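Local coordinates for protein putative NADH-depentdent flavin oxidoreductase (Cupriavidus metallidurans, PDB 5OCS) that probably reduces activated alkenes with NAD(P)H and an FMN cofactor, as an ene-reductase of the Old Yellow Enzyme family, at residues G268-P271 / Q272-I275; I303-A306 / E307-E310. All blocks are in the same frame, centred on the assembly; numbering follows the deposited sequence.

In the fold
Both interactions are local, and each caps the first turn of a helix in the eight-stranded parallel TIM barrel. Interaction 1 comes first along the chain, after strand 262-265, and starts helix 271-274. Interaction 2 follows strand 297-300 and starts helix 306-314. These are neighbouring strands, sixth and seventh in barrel order. The centres lie about 14 Å apart, and the two caps touch where Pro271 CG packs on Ile303 CG2 at 3.9 Å. Gln282 touches both. In each, a first-turn glutamine accepts backbone N-H: one for Gln273, two for Gln308. Leu302, an FMN-binding residue, is close to both, which probably places the caps near the cofactor site.

Interaction 1 (G268-P271 / Q272-I275); sequences GVSP and QQAI
Ser270 is the N-cap of helix 271-274, and Gln273, three residues on, reaches back to it. The main polar contact is from Ser270 N to Gln273 OE1, 2.7 Å. The donor lies in the plane of the amide carbonyl, and the N-H...O angle is 154°. This is one half of a capping box, with glutamine in place of the usual glutamate. CG of Gln273 sits beside its own backbone N (chi1 -65°), and the chain beyond is extended. That carries OE1 back past the start of the helix. Ser270 OG adds a weak bond to Gln273 OE1 at 3.3 Å; the backbone N-H of Ser270 is the main donor. Gln273 OE1 also lies 3.3 Å from Val269 CA.

The backbone bonds begin the helix. Ser270 O accepts from Ala274 N at 2.8 Å, and more weakly from Gln273 N at 3.1 Å. Pro271 O accepts from Ile275 N at 2.9 Å. Pro271 suits the first helical position, where its missing N-H costs no helix bond.

Apolar contact is small. Val269, just before the N-cap, touches the first turn: its CG1 meets the methyl CB of Ala274 at 3.8 Å.

The cap follows barrel strand 262-265, and Gly268 N is tied back to Thr266 OG1. Pro271 packs on the FMN-binding residue Leu302 and on Gln282, while Val269 and Ala274 rest against Tyr285 and Pro284, respectively, of helix 284-293.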
# COMPACT_ATOMS: atom_id res chain seq x y z
N GLY D 268 16.01 20.08 -14.74
CA GLY D 268 17.28 19.79 -14.06
C GLY D 268 17.65 20.70 -12.91
O GLY D 268 18.73 20.54 -12.34
N VAL D 269 16.75 21.62 -12.52
CA VAL D 269 17.00 22.53 -11.40
C VAL D 269 16.08 22.10 -10.29
O VAL D 269 14.84 22.25 -10.41
CB VAL D 269 16.76 24.01 -11.77
CG1 VAL D 269 17.10 24.92 -10.61
CG2 VAL D 269 17.65 24.37 -12.96
N SER D 270 16.66 21.56 -9.22
CA SER D 270 15.88 21.17 -8.06
C SER D 270 15.50 22.36 -7.21
O SER D 270 16.14 23.41 -7.27
CB SER D 270 16.64 20.18 -7.19
OG SER D 270 17.75 20.78 -6.52
N PRO D 271 14.51 22.17 -6.31
CA PRO D 271 14.25 23.25 -5.37
C PRO D 271 15.46 23.72 -4.53
O PRO D 271 15.62 24.92 -4.32
CB PRO D 271 13.12 22.68 -4.50
CG PRO D 271 12.43 21.71 -5.39
CD PRO D 271 13.54 21.06 -6.17
N GLN D 272 16.34 22.80 -4.13
CA GLN D 272 17.51 23.18 -3.31
C GLN D 272 18.40 24.19 -4.04
O GLN D 272 18.99 25.11 -3.41
CB GLN D 272 18.34 21.95 -2.93
CG GLN D 272 19.57 22.25 -2.06
CD GLN D 272 19.19 22.77 -0.70
OE1 GLN D 272 18.29 22.22 -0.05
NE2 GLN D 272 19.86 23.85 -0.26
N GLN D 273 18.52 24.00 -5.34
CA GLN D 273 19.26 24.94 -6.19
C GLN D 273 18.46 26.19 -6.44
O GLN D 273 18.98 27.34 -6.36
CB GLN D 273 19.57 24.28 -7.52
CG GLN D 273 20.52 23.08 -7.42
CD GLN D 273 20.46 22.22 -8.67
OE1 GLN D 273 19.37 21.98 -9.18
NE2 GLN D 273 21.61 21.73 -9.15
N ALA D 274 17.20 25.99 -6.81
CA ALA D 274 16.36 27.09 -7.32
C ALA D 274 16.04 28.16 -6.29
O ALA D 274 16.00 29.37 -6.63
CB ALA D 274 15.06 26.53 -7.87
N ILE D 275 15.79 27.74 -5.05
CA ILE D 275 15.36 28.70 -4.04
C ILE D 275 16.45 29.71 -3.69
O ILE D 275 16.18 30.74 -3.07
CB ILE D 275 14.86 28.05 -2.72
CG1 ILE D 275 16.01 27.31 -2.00
CG2 ILE D 275 13.62 27.17 -2.98
CD1 ILE D 275 15.62 26.54 -0.76

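Interaction 2 (I303-A306 / E307-E310); sequences ITEA and EQAE
Gln308 turns its amide back over the loop that leads into helix 306-314, and OE1 takes two backbone donors there. Thr304 N binds Gln308 OE1 at 2.9 Å, tilted 23° from the carbonyl plane. Glu305 N binds Gln308 OE1 at 2.8 Å and lies in that plane. CG of Gln308 lies anti to the carbonyl carbon (chi1 -65°), which sends the extended chain back toward the loop. The two bonds hold its amide in place. The hydrocarbon part of the chain passes Ile303, running the opposite way, and Gln308 OE1 comes to 3.4 Å from Ile303 CB.

Glu305 is the N-cap, so its bond to Gln308 is one half of a capping box at the start of the helix after the seventh barrel strand. The Glu305 side chain does not complete the box; it bends away to other partners. Glu305 OE2 accepts from Thr304 OG1 at 2.6 Å, through the anti lone pair. Glu305 OE1 forms a salt bridge with Lys340 of helix 333-341.

In the first turn, Glu305 O accepts from Ala309 N at 3.2 Å and weakly from Gln308 N. Ala306 O accepts from Glu310 N at 2.9 Å. Trp333 NE1 satisfies Thr304 O, and Gln282 NE2 satisfies Gln308 O. The Glu310 carboxylate is taken up by His3 and Leu4 N. Ile303 CD1 meets Ala309 CB at 4.1 Å, and both side chains pack on Trp333 and Ile321.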
# COMPACT_ATOMS: atom_id res chain seq x y z
N ILE D 303 10.21 17.43 -3.88
CA ILE D 303 10.03 17.86 -2.52
C ILE D 303 9.60 16.71 -1.65
O ILE D 303 9.15 15.68 -2.15
CB ILE D 303 9.00 19.02 -2.44
CG1 ILE D 303 7.61 18.57 -2.94
CG2 ILE D 303 9.48 20.20 -3.26
CD1 ILE D 303 6.75 17.90 -1.89
N THR D 304 9.76 16.87 -0.34
CA THR D 304 9.33 15.84 0.62
C THR D 304 8.38 16.39 1.68
O THR D 304 7.69 15.62 2.32
CB THR D 304 10.52 15.18 1.35
OG1 THR D 304 11.18 16.17 2.17
CG2 THR D 304 11.52 14.58 0.32
N GLU D 305 8.35 17.71 1.90
CA GLU D 305 7.57 18.28 3.02
C GLU D 305 6.30 18.97 2.58
O GLU D 305 6.27 19.66 1.56
CB GLU D 305 8.43 19.29 3.80
CG GLU D 305 9.77 18.75 4.27
CD GLU D 305 9.67 17.43 5.02
OE1 GLU D 305 8.97 17.35 6.08
OE2 GLU D 305 10.26 16.44 4.54
N ALA D 306 5.24 18.84 3.39
CA ALA D 306 3.98 19.48 3.13
C ALA D 306 4.13 20.98 2.89
O ALA D 306 3.51 21.52 1.98
CB ALA D 306 3.00 19.26 4.26
N GLU D 307 4.97 21.60 3.73
CA GLU D 307 5.18 23.03 3.70
C GLU D 307 5.80 23.46 2.37
O GLU D 307 5.48 24.53 1.87
CB GLU D 307 6.03 23.49 4.89
CG GLU D 307 5.41 23.16 6.25
CD GLU D 307 5.59 21.70 6.75
OE1 GLU D 307 6.22 20.82 6.08
OE2 GLU D 307 5.03 21.42 7.85
N GLN D 308 6.65 22.62 1.80
CA GLN D 308 7.23 22.90 0.48
C GLN D 308 6.16 22.90 -0.61
O GLN D 308 6.08 23.80 -1.46
CB GLN D 308 8.31 21.88 0.12
CG GLN D 308 9.55 21.86 0.99
CD GLN D 308 10.45 20.70 0.57
OE1 GLN D 308 10.10 19.56 0.74
NE2 GLN D 308 11.58 20.99 -0.06
N ALA D 309 5.30 21.88 -0.60
CA ALA D 309 4.22 21.80 -1.58
C ALA D 309 3.20 22.94 -1.44
O ALA D 309 2.80 23.55 -2.42
CB ALA D 309 3.54 20.46 -1.47
N GLU D 310 2.79 23.24 -0.20
CA GLU D 310 1.87 24.33 0.07
C GLU D 310 2.43 25.63 -0.53
O GLU D 310 1.70 26.41 -1.18
CB GLU D 310 1.66 24.46 1.58
CG GLU D 310 0.87 25.68 2.07
CD GLU D 310 -0.55 25.76 1.52
OE1 GLU D 310 -1.09 24.76 0.99
OE2 GLU D 310 -1.15 26.84 1.64